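3-oxoacyl-[acyl-carrier-protein] reductase (Sinorhizobium meliloti, PDB 3U9L) probably reduces 3-oxoacyl groups carried on acyl carrier protein, using NADPH, as a member of the short-chain dehydrogenase/reductase family. Local coordinates at residues A[37-42]-A[63-68]; A[97-102]-A[157-162]; A[143-148]-A[165-170]; A[187-192]-A[262-267]. All blocks are in the same frame, centred on the assembly; numbering follows the deposited sequence.

Overall arrangement
Contacts 1, 3 and 4 lie along a Rossmann-type parallel sheet, from outer strand 61-65 to outer strand 262-265; contact 2 lies beyond it, where a loop meets the start of helix 158-179. Contacts 1 and 4 lie on opposite sides of the chain's centre, their centres about 27 Å apart. Contact 3 sits near the middle, about 11 Å from contact 4 between centres, and the two are joined by a salt bridge of 2.7 Å from Asp-168 OD1 to Arg-262 NH1. Contact 2 shares helix 158-179 with contact 3, about 14 Å away between centres, and both touch the second subunit. Contact 2 holds Tyr-160, the tyrosine of the family's Tyr-x-x-x-Lys signature, whereas contact 1 lies where relatives usually receive the cofactor's adenosine end.

Contact 1: A[37-42]-A[63-68]; sequences RDIVGR and TLELDV
Glu-65 lays its CB against the CG1-CD1 arm of Ile-39, 3.7 Å from Ile-39 CD1, and carries its carboxylate past that arm to the backbone of the loop 37-42. CG stands anti to the backbone N (chi1 154°) and the chain bends at the next bond, which presents both oxygens to successive amides. Ile-39 N gives a nearly straight bond of 3.0 Å to Glu-65 OE1 (168°), arriving on the syn side and somewhat out of the carboxylate plane. Asp-38 N adds a weak bond of 3.3 Å to Glu-65 OE2. A water donates to Glu-65 OE1 and accepts weakly from Val-40 N. An alanine in place of Glu-65 would probably leave the amides of Asp-38 and Ile-39 without these acceptors and the loop less firmly held to the strand. Asp-38 itself turns away and braces its own loop: Arg-42 N reaches Asp-38 OD2 at 3.0 Å from above the carboxylate plane, and a side chain on Gly-41 would run into that oxygen. Ile-39 also packs on Val-47 of helix 44-57. The loop follows strand 31-36, neighbour of 61-65 in the parallel sheet, an arrangement characteristic of the cofactor-binding half of a Rossmann fold.

Contact 2: A[97-102]-A[157-162]; sequences HMVFGP and LAPYFA
Met-98, a selenomethionine in this crystal, sets its CB almost squarely over the face of the Tyr-160 ring, 3.4 Å from the centroid and only 11° off the normal, a close CH-pi contact. Its selenium follows obliquely at 4.5 Å from the centroid of the Tyr-160 ring, making a Met-aromatic contact, and the chain then bends so that CE meets Leu-157 CD2 at 3.5 Å. With CG anti to its own N (chi1 174°), the Tyr-160 ring is directed at the loop 97-102, one face against Met-98 CB. This tyrosine begins the Tyr-x-x-x-Lys sequence of the short-chain dehydrogenases and reductases, on the first turn of helix 158-179. Leu-157, at the N-cap position, brings its CG to 3.3 Å from Val-99 O and its CD1 to 3.7 Å from Phe-100 CD1. Deeper in, Val-99 turns CG2 onto the ring of Pro-159, 3.9 Å from Pro-159 CG, a compact pair suited to a buried spot beside Phe-106. No direct hydrogen bond crosses here; instead a water donates to Gly-101 O at 2.7 Å and accepts from Ala-158 N, meeting an amide of the first helical turn. Gly-101 adopts backbone angles that require glycine, and Gln-173 of the second subunit approaches Leu-157 N in a weak hydrogen bond.

Contact 3: A[143-148]-A[165-170]; sequences WISSSS and AAMDAI
Trp-143 begins the contact by packing its indole against helix 158-179. With CG beside the backbone N (chi1 -60°), the ring reaches Met-167, a selenomethionine here, whose CG lies 4.0 Å from Trp-143 CE3. Farther out, Trp-143 CH2 meets Ile-170 CG2 at 3.9 Å, the two side chains crossing at about a right angle; so broad a residue can touch Met-167 and Ile-170 at once, and also Ala-171 and Tyr-174 farther along the helix, and it stacks on the ring of His-93. The CB of Ile-144 points away from the helix and its side chain packs on Ile-188 and Pro-190, but its carbonyl oxygen lies 3.4 Å from Met-167 SE and accepts a hydrogen bond from Lys-164 NZ. The flexible Met-167 chain, bent twice, then curls CE to within 3.6 Å of Ser-145 CA. Ser-145 makes the polar link: its OG donates a short bond of 2.5 Å to the anti lone pair of Asp-168 OD2, while Asp-168 OD1 pairs with Arg-262, so both oxygens of this buried carboxylate are engaged. Next, Ser-146 OG and Ser-148 OG share a hydrogen bond of 2.8 Å, tying the turn at the strand's end. Helix 158-179 is the crossover between strand 139-144 and its parallel neighbour 183-190; helix 108-136 flanks Trp-143 and Ile-170, and Ala-165, Ala-166 and Ala-169 pack against alanines of the second subunit.

Contact 4: A[187-192]-A[262-267]; sequences IIVPGA and RVHVDP
Arg-262 leaves the strand beside Ile-187, the two side chains running the same way. Its CB stands 3.7 Å from Ile-187 O and its CG 4.1 Å from Ile-187 CB. From CG the chain is extended to NE, which forms a salt bridge with Asp-280. At the head, Ile-187 CD1 sits over one face of the guanidinium, 3.8 Å above its plane and toward the rim. NH1 pairs with Asp-168, and NH2 meets both Ile-187 CG2 and Val-189 CG2, the latter 3.5 Å away at the edge of the group, while Phe-276 adds a cation-pi contact. A leucine in place of Arg-262 would probably leave the carboxylates of Asp-168 and Asp-280 without their common mate. Two residues on, on the same face, His-264 lies beside Val-189, its ND1 3.5 Å from Val-189 CB; a water in the plane of the imidazole links ND1 to Val-189 O. Beta-branched Ile-187, Ile-188, Val-189, Val-263 and Val-265 suit extended strands, and on the other face Ile-188 CD1 touches Val-263. Between the backbones runs a parallel ladder, the strand axes 17° apart. Val-189 N donates to Val-263 O at 2.7 Å and Val-265 N to Val-189 O at 3.0 Å. Past the strand, Gly-191 is apt because a CB there would collide with Asp-266 OD1. Strand 262-265 thus closes this edge of the Rossmann sheet, and the positive charge of the buried Arg-262 is probably balanced by the carboxylates of Asp-168 and Asp-280.

Contact 1: A[37-42]-A[63-68]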
loop_
_atom_site.group_PDB
_atom_site.type_symbol
_atom_site.label_atom_id
_atom_site.label_comp_id
_atom_site.label_asym_id
_atom_site.label_seq_id
_atom_site.Cartn_x
_atom_site.Cartn_y
_atom_site.Cartn_z
ATOM N N ARG A 37 23.385 -5.425 0.924
ATOM C CA ARG A 37 23.859 -5.026 2.245
ATOM C C ARG A 37 24.983 -5.960 2.747
ATOM O O ARG A 37 25.063 -7.121 2.374
ATOM C CB ARG A 37 22.699 -5.100 3.245
ATOM C CG ARG A 37 21.290 -5.288 2.579
ATOM C CD ARG A 37 20.964 -6.756 2.035
ATOM N NE ARG A 37 20.798 -6.954 0.559
ATOM C CZ ARG A 37 20.220 -8.050 0.074
ATOM N NH1 ARG A 37 20.115 -8.285 -1.216
ATOM N NH2 ARG A 37 19.761 -8.945 0.932
ATOM N N ASP A 38 25.845 -5.426 3.592
ATOM C CA ASP A 38 26.787 -6.231 4.339
ATOM C C ASP A 38 27.595 -7.215 3.494
ATOM O O ASP A 38 27.556 -8.408 3.752
ATOM C CB ASP A 38 26.024 -7.029 5.393
ATOM C CG ASP A 38 26.949 -7.581 6.482
ATOM O OD1 ASP A 38 28.166 -7.249 6.484
ATOM O OD2 ASP A 38 26.447 -8.340 7.327
ATOM N N ILE A 39 28.322 -6.737 2.496
ATOM C CA ILE A 39 29.016 -7.667 1.617
ATOM C C ILE A 39 30.185 -8.371 2.317
ATOM O O ILE A 39 30.657 -9.396 1.815
ATOM C CB ILE A 39 29.606 -6.963 0.401
ATOM C CG1 ILE A 39 30.408 -5.758 0.861
ATOM C CG2 ILE A 39 28.507 -6.566 -0.603
ATOM C CD1 ILE A 39 31.114 -5.018 -0.286
ATOM N N VAL A 40 30.675 -7.819 3.436
ATOM C CA VAL A 40 31.793 -8.448 4.173
ATOM C C VAL A 40 31.325 -9.532 5.135
ATOM O O VAL A 40 32.052 -10.489 5.409
ATOM C CB VAL A 40 32.695 -7.439 4.918
ATOM C CG1 VAL A 40 33.307 -6.453 3.946
ATOM C CG2 VAL A 40 31.919 -6.698 6.000
ATOM N N GLY A 41 30.101 -9.403 5.629
ATOM C CA GLY A 41 29.553 -10.405 6.513
ATOM C C GLY A 41 28.513 -11.278 5.853
ATOM O O GLY A 41 28.827 -12.204 5.068
ATOM N N ARG A 42 27.256 -10.956 6.159
ATOM C CA ARG A 42 26.096 -11.752 5.762
ATOM C C ARG A 42 26.035 -12.165 4.270
ATOM O O ARG A 42 25.548 -13.245 3.941
ATOM C CB ARG A 42 24.832 -10.962 6.159
ATOM C CG ARG A 42 23.510 -11.420 5.517
ATOM C CD ARG A 42 22.376 -10.370 5.752
ATOM N NE ARG A 42 21.741 -10.495 7.078
ATOM C CZ ARG A 42 20.805 -11.402 7.381
ATOM N NH1 ARG A 42 20.386 -12.264 6.451
ATOM N NH2 ARG A 42 20.287 -11.455 8.612
ATOM N N THR A 63 29.755 -5.960 -7.984
ATOM C CA THR A 63 28.974 -6.048 -6.774
ATOM C C THR A 63 29.298 -4.795 -6.005
ATOM O O THR A 63 30.411 -4.297 -6.107
ATOM C CB THR A 63 29.310 -7.312 -5.933
ATOM O OG1 THR A 63 30.700 -7.314 -5.574
ATOM C CG2 THR A 63 29.011 -8.570 -6.721
ATOM N N LEU A 64 28.355 -4.311 -5.210
ATOM C CA LEU A 64 28.478 -3.010 -4.619
ATOM C C LEU A 64 27.740 -3.092 -3.310
ATOM O O LEU A 64 26.656 -3.610 -3.267
ATOM C CB LEU A 64 27.813 -1.972 -5.579
ATOM C CG LEU A 64 27.509 -0.563 -5.112
ATOM C CD1 LEU A 64 28.814 0.151 -4.718
ATOM C CD2 LEU A 64 26.795 0.213 -6.230
ATOM N N GLU A 65 28.325 -2.578 -2.243
ATOM C CA GLU A 65 27.639 -2.535 -0.978
ATOM C C GLU A 65 26.597 -1.398 -0.961
ATOM O O GLU A 65 26.934 -0.211 -1.159
ATOM C CB GLU A 65 28.676 -2.302 0.117
ATOM C CG GLU A 65 28.150 -1.647 1.343
ATOM C CD GLU A 65 27.818 -2.630 2.419
ATOM O OE1 GLU A 65 28.449 -3.720 2.452
ATOM O OE2 GLU A 65 26.925 -2.335 3.246
ATOM N N LEU A 66 25.347 -1.749 -0.685
ATOM C CA LEU A 66 24.283 -0.738 -0.652
ATOM C C LEU A 66 23.191 -1.244 0.266
ATOM O O LEU A 66 22.461 -2.197 -0.044
ATOM C CB LEU A 66 23.771 -0.434 -2.071
ATOM C CG LEU A 66 22.800 0.738 -2.310
ATOM C CD1 LEU A 66 22.576 1.044 -3.810
ATOM C CD2 LEU A 66 21.497 0.421 -1.630
ATOM N N ASP A 67 23.126 -0.637 1.435
ATOM C CA ASP A 67 22.153 -1.002 2.435
ATOM C C ASP A 67 20.968 -0.046 2.276
ATOM O O ASP A 67 21.079 1.108 2.648
ATOM C CB ASP A 67 22.772 -0.765 3.794
ATOM C CG ASP A 67 21.827 -1.075 4.926
ATOM O OD1 ASP A 67 20.636 -1.419 4.696
ATOM O OD2 ASP A 67 22.297 -1.031 6.078
ATOM N N VAL A 68 19.826 -0.525 1.782
ATOM C CA VAL A 68 18.762 0.403 1.411
ATOM C C VAL A 68 18.088 0.973 2.634
ATOM O O VAL A 68 17.236 1.845 2.514
ATOM C CB VAL A 68 17.680 -0.265 0.573
ATOM C CG1 VAL A 68 18.223 -0.633 -0.795
ATOM C CG2 VAL A 68 17.112 -1.524 1.344
HETATM O O HOH W 1 30.268 -4.608 4.342
#

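Contact 2: A[97-102]-A[157-162]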
loop_
_atom_site.group_PDB
_atom_site.type_symbol
_atom_site.label_atom_id
_atom_site.label_comp_id
_atom_site.label_asym_id
_atom_site.label_seq_id
_atom_site.Cartn_x
_atom_site.Cartn_y
_atom_site.Cartn_z
ATOM N N HIS A 97 11.288 -8.188 1.141
ATOM C CA HIS A 97 11.352 -9.146 2.267
ATOM C C HIS A 97 9.932 -9.368 2.736
ATOM O O HIS A 97 9.202 -8.370 2.912
ATOM C CB HIS A 97 12.149 -8.575 3.467
ATOM C CG HIS A 97 12.119 -9.447 4.695
ATOM N ND1 HIS A 97 11.596 -9.025 5.908
ATOM C CD2 HIS A 97 12.537 -10.726 4.898
ATOM C CE1 HIS A 97 11.685 -10.004 6.799
ATOM N NE2 HIS A 97 12.256 -11.046 6.207
HETATM N N MSE A 98 9.568 -10.644 2.914
HETATM C CA MSE A 98 8.225 -11.033 3.274
HETATM C C MSE A 98 8.069 -11.741 4.658
HETATM O O MSE A 98 9.072 -12.065 5.308
HETATM C CB MSE A 98 7.627 -11.874 2.139
HETATM C CG MSE A 98 7.786 -13.362 2.165
HETATM SE SE MSE A 98 7.294 -13.820 0.236
HETATM C CE MSE A 98 6.095 -15.393 0.523
ATOM N N VAL A 99 6.818 -11.945 5.087
ATOM C CA VAL A 99 6.515 -12.528 6.407
ATOM C C VAL A 99 5.232 -13.321 6.308
ATOM O O VAL A 99 4.456 -13.123 5.364
ATOM C CB VAL A 99 6.330 -11.462 7.496
ATOM C CG1 VAL A 99 7.592 -10.590 7.661
ATOM C CG2 VAL A 99 5.155 -10.594 7.170
ATOM N N PHE A 100 4.986 -14.171 7.297
ATOM C CA PHE A 100 3.805 -15.016 7.290
ATOM C C PHE A 100 3.216 -15.153 8.683
ATOM O O PHE A 100 3.938 -15.439 9.639
ATOM C CB PHE A 100 4.159 -16.438 6.806
ATOM C CG PHE A 100 2.951 -17.313 6.560
ATOM C CD1 PHE A 100 2.277 -17.253 5.342
ATOM C CD2 PHE A 100 2.513 -18.236 7.513
ATOM C CE1 PHE A 100 1.176 -18.065 5.067
ATOM C CE2 PHE A 100 1.398 -19.058 7.252
ATOM C CZ PHE A 100 0.748 -18.985 6.026
ATOM N N GLY A 101 1.898 -14.991 8.785
ATOM C CA GLY A 101 1.242 -15.074 10.083
ATOM C C GLY A 101 -0.026 -14.234 10.097
ATOM O O GLY A 101 -0.242 -13.384 9.190
ATOM N N PRO A 102 -0.838 -14.425 11.150
ATOM C CA PRO A 102 -2.080 -13.696 11.343
ATOM C C PRO A 102 -1.722 -12.237 11.520
ATOM O O PRO A 102 -0.812 -11.898 12.302
ATOM C CB PRO A 102 -2.622 -14.203 12.695
ATOM C CG PRO A 102 -1.686 -15.318 13.152
ATOM C CD PRO A 102 -0.553 -15.429 12.219
ATOM N N LEU A 157 -0.240 -12.838 5.020
ATOM C CA LEU A 157 0.983 -12.089 4.684
ATOM C C LEU A 157 0.716 -10.566 4.713
ATOM O O LEU A 157 1.377 -9.824 4.002
ATOM C CB LEU A 157 1.556 -12.498 3.316
ATOM C CG LEU A 157 2.149 -13.918 3.197
ATOM C CD1 LEU A 157 1.053 -14.873 2.820
ATOM C CD2 LEU A 157 3.332 -13.956 2.170
ATOM N N ALA A 158 -0.207 -10.111 5.555
ATOM C CA ALA A 158 -0.678 -8.705 5.477
ATOM C C ALA A 158 0.407 -7.641 5.500
ATOM O O ALA A 158 0.409 -6.775 4.657
ATOM C CB ALA A 158 -1.805 -8.384 6.461
ATOM N N PRO A 159 1.356 -7.697 6.454
ATOM C CA PRO A 159 2.333 -6.591 6.440
ATOM C C PRO A 159 3.168 -6.527 5.151
ATOM O O PRO A 159 3.648 -5.462 4.763
ATOM C CB PRO A 159 3.281 -6.935 7.601
ATOM C CG PRO A 159 2.564 -8.002 8.426
ATOM C CD PRO A 159 1.734 -8.762 7.409
ATOM N N TYR A 160 3.388 -7.675 4.533
ATOM C CA TYR A 160 4.108 -7.781 3.291
ATOM C C TYR A 160 3.277 -7.291 2.089
ATOM O O TYR A 160 3.726 -6.441 1.336
ATOM C CB TYR A 160 4.577 -9.228 3.060
ATOM C CG TYR A 160 5.199 -9.418 1.711
ATOM C CD1 TYR A 160 6.379 -8.740 1.357
ATOM C CD2 TYR A 160 4.599 -10.223 0.764
ATOM C CE1 TYR A 160 6.946 -8.884 0.108
ATOM C CE2 TYR A 160 5.157 -10.394 -0.472
ATOM C CZ TYR A 160 6.329 -9.715 -0.808
ATOM O OH TYR A 160 6.860 -9.890 -2.078
ATOM N N PHE A 161 2.105 -7.865 1.895
ATOM C CA PHE A 161 1.191 -7.467 0.835
ATOM C C PHE A 161 0.835 -5.971 0.938
ATOM O O PHE A 161 0.704 -5.342 -0.069
ATOM C CB PHE A 161 -0.096 -8.309 0.873
ATOM C CG PHE A 161 0.087 -9.772 0.396
ATOM C CD1 PHE A 161 1.248 -10.169 -0.217
ATOM C CD2 PHE A 161 -0.953 -10.696 0.530
ATOM C CE1 PHE A 161 1.412 -11.488 -0.681
ATOM C CE2 PHE A 161 -0.806 -12.022 0.070
ATOM C CZ PHE A 161 0.371 -12.399 -0.547
ATOM N N ALA A 162 0.615 -5.441 2.153
ATOM C CA ALA A 162 0.414 -4.002 2.331
ATOM C C ALA A 162 1.590 -3.204 1.744
ATOM O O ALA A 162 1.418 -2.223 1.000
ATOM C CB ALA A 162 0.302 -3.689 3.818
HETATM O O HOH W 2 -1.363 -11.375 7.847
#

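Contact 3: A[143-148]-A[165-170]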
loop_
_atom_site.group_PDB
_atom_site.type_symbol
_atom_site.label_atom_id
_atom_site.label_comp_id
_atom_site.label_asym_id
_atom_site.label_seq_id
_atom_site.Cartn_x
_atom_site.Cartn_y
_atom_site.Cartn_z
ATOM N N TRP A 143 10.463 -1.445 -11.619
ATOM C CA TRP A 143 10.112 -1.815 -10.254
ATOM C C TRP A 143 9.703 -3.274 -10.288
ATOM O O TRP A 143 8.988 -3.701 -11.207
ATOM C CB TRP A 143 8.909 -0.962 -9.810
ATOM C CG TRP A 143 9.130 0.547 -9.821
ATOM C CD1 TRP A 143 9.206 1.377 -10.938
ATOM C CD2 TRP A 143 9.260 1.397 -8.680
ATOM N NE1 TRP A 143 9.371 2.714 -10.533
ATOM C CE2 TRP A 143 9.392 2.747 -9.163
ATOM C CE3 TRP A 143 9.257 1.169 -7.295
ATOM C CZ2 TRP A 143 9.542 3.828 -8.292
ATOM C CZ3 TRP A 143 9.358 2.242 -6.450
ATOM C CH2 TRP A 143 9.523 3.548 -6.941
ATOM N N ILE A 144 10.135 -4.055 -9.313
ATOM C CA ILE A 144 9.634 -5.439 -9.194
ATOM C C ILE A 144 8.508 -5.368 -8.236
ATOM O O ILE A 144 8.691 -5.122 -7.031
ATOM C CB ILE A 144 10.686 -6.439 -8.660
ATOM C CG1 ILE A 144 12.001 -6.288 -9.399
ATOM C CG2 ILE A 144 10.112 -7.909 -8.653
ATOM C CD1 ILE A 144 11.872 -6.398 -10.871
ATOM N N SER A 145 7.312 -5.549 -8.759
ATOM C CA SER A 145 6.142 -5.364 -7.975
ATOM C C SER A 145 5.742 -6.791 -7.571
ATOM O O SER A 145 6.624 -7.633 -7.366
ATOM C CB SER A 145 5.069 -4.722 -8.838
ATOM O OG SER A 145 3.921 -4.414 -8.104
ATOM N N SER A 146 4.437 -7.056 -7.507
ATOM C CA SER A 146 3.942 -8.332 -7.025
ATOM C C SER A 146 2.531 -8.585 -7.550
ATOM O O SER A 146 1.670 -7.725 -7.458
ATOM C CB SER A 146 3.931 -8.278 -5.488
ATOM O OG SER A 146 3.414 -9.446 -4.934
ATOM N N SER A 147 2.274 -9.787 -8.055
ATOM C CA SER A 147 0.918 -10.147 -8.493
ATOM C C SER A 147 -0.107 -9.946 -7.376
ATOM O O SER A 147 -1.308 -9.742 -7.639
ATOM C CB SER A 147 0.900 -11.622 -8.976
ATOM O OG SER A 147 0.985 -12.525 -7.886
ATOM N N SER A 148 0.339 -10.006 -6.122
ATOM C CA SER A 148 -0.602 -9.844 -5.020
ATOM C C SER A 148 -1.308 -8.475 -4.959
ATOM O O SER A 148 -2.407 -8.365 -4.396
ATOM C CB SER A 148 0.120 -10.074 -3.703
ATOM O OG SER A 148 1.074 -9.045 -3.479
ATOM N N ALA A 165 1.690 -3.388 -2.028
ATOM C CA ALA A 165 0.602 -2.628 -2.598
ATOM C C ALA A 165 0.945 -1.124 -2.622
ATOM O O ALA A 165 0.646 -0.404 -3.596
ATOM C CB ALA A 165 -0.674 -2.850 -1.771
ATOM N N ALA A 166 1.568 -0.655 -1.550
ATOM C CA ALA A 166 1.989 0.760 -1.465
ATOM C C ALA A 166 3.083 0.952 -2.486
ATOM O O ALA A 166 3.095 1.970 -3.177
ATOM C CB ALA A 166 2.502 1.096 -0.075
HETATM N N MSE A 167 4.006 -0.012 -2.600
HETATM C CA MSE A 167 5.121 0.169 -3.537
HETATM C C MSE A 167 4.661 0.296 -5.004
HETATM O O MSE A 167 5.179 1.108 -5.783
HETATM C CB MSE A 167 6.168 -0.967 -3.443
HETATM C CG MSE A 167 7.466 -0.623 -4.217
HETATM SE SE MSE A 167 8.097 -2.236 -5.264
HETATM C CE MSE A 167 6.811 -2.051 -6.767
ATOM N N ASP A 168 3.692 -0.532 -5.380
ATOM C CA ASP A 168 3.158 -0.397 -6.718
ATOM C C ASP A 168 2.472 0.979 -6.947
ATOM O O ASP A 168 2.623 1.545 -8.008
ATOM C CB ASP A 168 2.202 -1.541 -7.032
ATOM C CG ASP A 168 1.950 -1.687 -8.516
ATOM O OD1 ASP A 168 1.083 -0.963 -8.996
ATOM O OD2 ASP A 168 2.591 -2.533 -9.194
ATOM N N ALA A 169 1.697 1.469 -5.964
ATOM C CA ALA A 169 1.017 2.759 -6.035
ATOM C C ALA A 169 2.044 3.872 -6.244
ATOM O O ALA A 169 1.831 4.781 -7.013
ATOM C CB ALA A 169 0.195 3.013 -4.767
ATOM N N ILE A 170 3.165 3.767 -5.552
ATOM C CA ILE A 170 4.261 4.727 -5.675
ATOM C C ILE A 170 4.924 4.640 -7.036
ATOM O O ILE A 170 5.227 5.677 -7.650
ATOM C CB ILE A 170 5.314 4.516 -4.585
ATOM C CG1 ILE A 170 4.675 4.895 -3.242
ATOM C CG2 ILE A 170 6.674 5.354 -4.923
ATOM C CD1 ILE A 170 5.372 4.421 -2.030
#

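Contact 4: A[187-192]-A[262-267]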
loop_
_atom_site.group_PDB
_atom_site.type_symbol
_atom_site.label_atom_id
_atom_site.label_comp_id
_atom_site.label_asym_id
_atom_site.label_seq_id
_atom_site.Cartn_x
_atom_site.Cartn_y
_atom_site.Cartn_z
ATOM N N ILE A 187 7.056 -1.840 -14.957
ATOM C CA ILE A 187 6.810 -2.508 -13.717
ATOM C C ILE A 187 6.663 -4.014 -14.001
ATOM O O ILE A 187 5.866 -4.443 -14.827
ATOM C CB ILE A 187 5.521 -2.030 -13.024
ATOM C CG1 ILE A 187 5.582 -0.498 -12.753
ATOM C CG2 ILE A 187 5.331 -2.841 -11.723
ATOM C CD1 ILE A 187 4.337 0.220 -12.165
ATOM N N ILE A 188 7.465 -4.801 -13.324
ATOM C CA ILE A 188 7.422 -6.239 -13.473
ATOM C C ILE A 188 6.516 -6.770 -12.367
ATOM O O ILE A 188 6.661 -6.426 -11.184
ATOM C CB ILE A 188 8.841 -6.858 -13.339
ATOM C CG1 ILE A 188 9.900 -6.091 -14.204
ATOM C CG2 ILE A 188 8.799 -8.343 -13.600
ATOM C CD1 ILE A 188 9.571 -5.919 -15.714
ATOM N N VAL A 189 5.582 -7.600 -12.788
ATOM C CA VAL A 189 4.600 -8.185 -11.914
ATOM C C VAL A 189 4.752 -9.740 -11.818
ATOM O O VAL A 189 4.116 -10.495 -12.532
ATOM C CB VAL A 189 3.173 -7.716 -12.290
ATOM C CG1 VAL A 189 2.182 -8.184 -11.271
ATOM C CG2 VAL A 189 3.148 -6.175 -12.367
ATOM N N PRO A 190 5.632 -10.198 -10.925
ATOM C CA PRO A 190 5.892 -11.645 -10.733
ATOM C C PRO A 190 4.830 -12.295 -9.902
ATOM O O PRO A 190 4.392 -11.710 -8.907
ATOM C CB PRO A 190 7.218 -11.698 -9.944
ATOM C CG PRO A 190 7.643 -10.300 -9.737
ATOM C CD PRO A 190 6.496 -9.361 -10.075
ATOM N N GLY A 191 4.410 -13.488 -10.323
ATOM C CA GLY A 191 3.467 -14.280 -9.544
ATOM C C GLY A 191 4.252 -15.131 -8.561
ATOM O O GLY A 191 5.409 -14.823 -8.222
ATOM N N ALA A 192 3.617 -16.210 -8.131
ATOM C CA ALA A 192 4.180 -17.148 -7.160
ATOM C C ALA A 192 5.115 -18.107 -7.827
ATOM O O ALA A 192 4.757 -18.742 -8.832
ATOM C CB ALA A 192 3.059 -17.949 -6.496
ATOM N N ARG A 262 3.728 -2.533 -17.802
ATOM C CA ARG A 262 3.783 -3.676 -16.908
ATOM C C ARG A 262 4.081 -4.954 -17.655
ATOM O O ARG A 262 3.628 -5.109 -18.749
ATOM C CB ARG A 262 2.499 -3.881 -16.137
ATOM C CG ARG A 262 2.149 -2.858 -15.184
ATOM C CD ARG A 262 0.927 -3.222 -14.465
ATOM N NE ARG A 262 0.574 -2.190 -13.537
ATOM C CZ ARG A 262 1.075 -2.053 -12.338
ATOM N NH1 ARG A 262 0.686 -1.047 -11.616
ATOM N NH2 ARG A 262 1.688 -3.029 -11.766
ATOM N N VAL A 263 4.809 -5.869 -17.035
ATOM C CA VAL A 263 5.077 -7.172 -17.671
ATOM C C VAL A 263 4.680 -8.167 -16.589
ATOM O O VAL A 263 5.123 -8.052 -15.446
ATOM C CB VAL A 263 6.574 -7.355 -18.132
ATOM C CG1 VAL A 263 6.829 -8.758 -18.648
ATOM C CG2 VAL A 263 6.940 -6.359 -19.229
ATOM N N HIS A 264 3.781 -9.082 -16.938
ATOM C CA HIS A 264 3.244 -10.093 -16.027
ATOM C C HIS A 264 4.018 -11.398 -16.231
ATOM O O HIS A 264 4.124 -11.889 -17.353
ATOM C CB HIS A 264 1.722 -10.240 -16.224
ATOM C CG HIS A 264 0.981 -8.963 -15.941
ATOM N ND1 HIS A 264 0.674 -8.549 -14.660
ATOM C CD2 HIS A 264 0.553 -7.968 -16.761
ATOM C CE1 HIS A 264 0.090 -7.359 -14.711
ATOM N NE2 HIS A 264 0.013 -6.974 -15.965
ATOM N N VAL A 265 4.583 -11.936 -15.158
ATOM C CA VAL A 265 5.263 -13.230 -15.214
ATOM C C VAL A 265 4.731 -14.115 -14.099
ATOM O O VAL A 265 5.274 -14.129 -13.002
ATOM C CB VAL A 265 6.763 -13.056 -15.046
ATOM C CG1 VAL A 265 7.511 -14.410 -15.223
ATOM C CG2 VAL A 265 7.327 -11.995 -16.053
ATOM N N ASP A 266 3.632 -14.806 -14.359
ATOM C CA ASP A 266 2.856 -15.436 -13.280
ATOM C C ASP A 266 2.343 -16.821 -13.737
ATOM O O ASP A 266 1.223 -16.955 -14.201
ATOM C CB ASP A 266 1.684 -14.537 -12.814
ATOM C CG ASP A 266 0.726 -15.265 -11.828
ATOM O OD1 ASP A 266 1.138 -16.284 -11.171
ATOM O OD2 ASP A 266 -0.438 -14.833 -11.704
ATOM N N PRO A 267 3.196 -17.836 -13.648
ATOM C CA PRO A 267 2.790 -19.213 -14.003
ATOM C C PRO A 267 1.549 -19.752 -13.253
ATOM O O PRO A 267 0.797 -20.566 -13.812
ATOM C CB PRO A 267 3.990 -20.068 -13.582
ATOM C CG PRO A 267 5.147 -19.117 -13.383
ATOM C CD PRO A 267 4.563 -17.743 -13.103
HETATM O O HOH W 3 1.196 -10.872 -12.901
HETATM O O HOH W 4 0.804 -16.216 -8.405
HETATM O O HOH W 5 2.847 -17.906 -10.507
#